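Local coordinates for protein DMATS type aromatic prenyltransferase (PDB 6ZRY) that probably transfers a dimethylallyl group to the indole ring of tryptophan, which its ABBA barrel holds at the centre, at residues L108-L113 and L202-A208. Residues are numbered along the deposited sequence; the frame is centred on the assembly and turned at random.
Sequences LSTSRL and LHDGPQA
Arg112 lays its guanidinium against the loop 202-208, one face over Ala208 N and Gln207 C, while NH2 donates in its own plane to Gly205 O at 2.7 Å and NH1 adds a weak bond to the same oxygen. A bend at chi2 (-138°) carries the chain past Asp204 to this carbonyl, and CD lies along Ala208. Shortening Arg112 to an alanine would probably leave Gly205 O without its main donor and open a gap beside Ala208. Asp204 illustrates how a carboxylate can accept amides of a first helical turn: Arg112 N on the syn side of OD1 at 2.8 Å and, weakly, Ser111 N on OD2, which Ser111 OG also reaches from above the carboxylate plane at 2.5 Å. In this antiparallel ABBA barrel, the connection between strands 193-201 and 209-220 is thereby tied to outer helix 111-114. Water 1 links Leu113 N, Asp204 OD1 and Leu202 O. One backbone bond lies beside it, Asp204 N to Ser109 O, 2.8 Å and nearly straight (171°). Ser109 N donates to His203 ND1 within the ring plane, with Leu108 CD2 over one ring face. Deeper in, Leu202 CD1 touches Leu113 CD2 and Thr110 CG2, against Val147 of strand 141-149 and Ala103 of helix 88-106.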
loop_
_atom_site.group_PDB
_atom_site.type_symbol
_atom_site.label_atom_id
_atom_site.label_comp_id
_atom_site.label_asym_id
_atom_site.label_seq_id
_atom_site.Cartn_x
_atom_site.Cartn_y
_atom_site.Cartn_z
ATOM N N LEU A 108 -12.442 10.469 16.197
ATOM C CA LEU A 108 -12.147 9.004 16.145
ATOM C C LEU A 108 -11.591 8.553 17.490
ATOM O O LEU A 108 -10.947 9.345 18.155
ATOM C CB LEU A 108 -11.149 8.710 15.025
ATOM C CG LEU A 108 -11.501 9.288 13.658
ATOM C CD1 LEU A 108 -10.523 8.807 12.600
ATOM C CD2 LEU A 108 -12.923 8.936 13.263
ATOM N N SER A 109 -11.863 7.319 17.871
ATOM C CA SER A 109 -11.222 6.639 19.014
ATOM C C SER A 109 -10.068 5.803 18.479
ATOM O O SER A 109 -10.268 5.103 17.479
ATOM C CB SER A 109 -12.226 5.814 19.781
ATOM O OG SER A 109 -13.219 5.300 18.905
ATOM N N THR A 110 -8.904 5.902 19.099
ATOM C CA THR A 110 -7.643 5.268 18.620
ATOM C C THR A 110 -7.072 4.348 19.697
ATOM O O THR A 110 -5.855 4.105 19.676
ATOM C CB THR A 110 -6.628 6.349 18.245
ATOM O OG1 THR A 110 -6.351 7.069 19.450
ATOM C CG2 THR A 110 -7.138 7.269 17.157
ATOM N N SER A 111 -7.922 3.840 20.585
ATOM C CA SER A 111 -7.517 3.043 21.764
ATOM C C SER A 111 -6.800 1.763 21.309
ATOM O O SER A 111 -5.817 1.417 21.935
ATOM C CB SER A 111 -8.696 2.722 22.641
ATOM O OG SER A 111 -9.464 1.706 22.044
ATOM N N ARG A 112 -7.270 1.096 20.259
ATOM C CA ARG A 112 -6.635 -0.163 19.770
ATOM C C ARG A 112 -5.220 0.144 19.277
ATOM O O ARG A 112 -4.282 -0.513 19.745
ATOM C CB ARG A 112 -7.456 -0.839 18.669
ATOM C CG ARG A 112 -8.775 -1.421 19.148
ATOM C CD ARG A 112 -9.055 -2.785 18.531
ATOM N NE ARG A 112 -10.310 -3.376 18.999
ATOM C CZ ARG A 112 -11.507 -2.987 18.602
ATOM N NH1 ARG A 112 -12.588 -3.583 19.077
ATOM N NH2 ARG A 112 -11.631 -2.002 17.729
ATOM N N LEU A 113 -5.068 1.145 18.405
ATOM C CA LEU A 113 -3.746 1.614 17.908
ATOM C C LEU A 113 -2.883 2.047 19.107
ATOM O O LEU A 113 -1.712 1.607 19.201
ATOM C CB LEU A 113 -3.955 2.755 16.889
ATOM C CG LEU A 113 -2.681 3.429 16.380
ATOM C CD1 LEU A 113 -1.810 2.434 15.605
ATOM C CD2 LEU A 113 -2.996 4.645 15.514
ATOM N N LEU A 202 -7.214 3.630 11.771
ATOM C CA LEU A 202 -6.957 4.646 12.811
ATOM C C LEU A 202 -8.078 4.541 13.852
ATOM O O LEU A 202 -7.788 4.545 15.052
ATOM C CB LEU A 202 -6.938 6.026 12.151
ATOM C CG LEU A 202 -6.657 7.195 13.087
ATOM C CD1 LEU A 202 -5.320 7.034 13.783
ATOM C CD2 LEU A 202 -6.699 8.504 12.339
ATOM N N HIS A 203 -9.310 4.414 13.374
ATOM C CA HIS A 203 -10.537 4.396 14.200
ATOM C C HIS A 203 -10.766 2.979 14.737
ATOM O O HIS A 203 -10.813 2.042 13.920
ATOM C CB HIS A 203 -11.728 4.888 13.374
ATOM C CG HIS A 203 -12.998 4.951 14.138
ATOM N ND1 HIS A 203 -13.070 5.523 15.389
ATOM C CD2 HIS A 203 -14.249 4.527 13.836
ATOM C CE1 HIS A 203 -14.314 5.435 15.837
ATOM N NE2 HIS A 203 -15.054 4.831 14.901
ATOM N N ASP A 204 -10.923 2.834 16.047
ATOM C CA ASP A 204 -11.414 1.570 16.663
ATOM C C ASP A 204 -12.707 1.153 15.957
ATOM O O ASP A 204 -13.670 1.905 16.018
ATOM C CB ASP A 204 -11.706 1.728 18.156
ATOM C CG ASP A 204 -10.506 2.104 18.992
ATOM O OD1 ASP A 204 -9.370 1.818 18.559
ATOM O OD2 ASP A 204 -10.719 2.673 20.083
ATOM N N GLY A 205 -12.719 -0.009 15.322
ATOM C CA GLY A 205 -13.948 -0.627 14.785
ATOM C C GLY A 205 -14.652 -1.462 15.861
ATOM O O GLY A 205 -14.178 -1.539 16.995
ATOM N N PRO A 206 -15.781 -2.125 15.529
ATOM C CA PRO A 206 -16.474 -2.994 16.478
ATOM C C PRO A 206 -15.600 -4.155 16.980
ATOM O O PRO A 206 -15.804 -4.590 18.066
ATOM C CB PRO A 206 -17.678 -3.537 15.681
ATOM C CG PRO A 206 -17.283 -3.345 14.214
ATOM C CD PRO A 206 -16.435 -2.093 14.209
ATOM N N GLN A 207 -14.645 -4.620 16.170
ATOM C CA GLN A 207 -13.726 -5.717 16.562
ATOM C C GLN A 207 -12.304 -5.401 16.072
ATOM O O GLN A 207 -12.137 -4.582 15.135
ATOM C CB GLN A 207 -14.272 -7.057 16.062
ATOM C CG GLN A 207 -14.659 -7.069 14.599
ATOM C CD GLN A 207 -15.275 -8.379 14.178
ATOM O OE1 GLN A 207 -15.389 -9.327 14.970
ATOM N NE2 GLN A 207 -15.677 -8.443 12.913
ATOM N N ALA A 208 -11.312 -5.974 16.729
ATOM C CA ALA A 208 -9.898 -5.824 16.357
ATOM C C ALA A 208 -9.714 -6.430 14.959
ATOM O O ALA A 208 -10.300 -7.521 14.671
ATOM C CB ALA A 208 -9.017 -6.483 17.395
HETATM O O HOH W 1 -7.521 2.264 16.837
#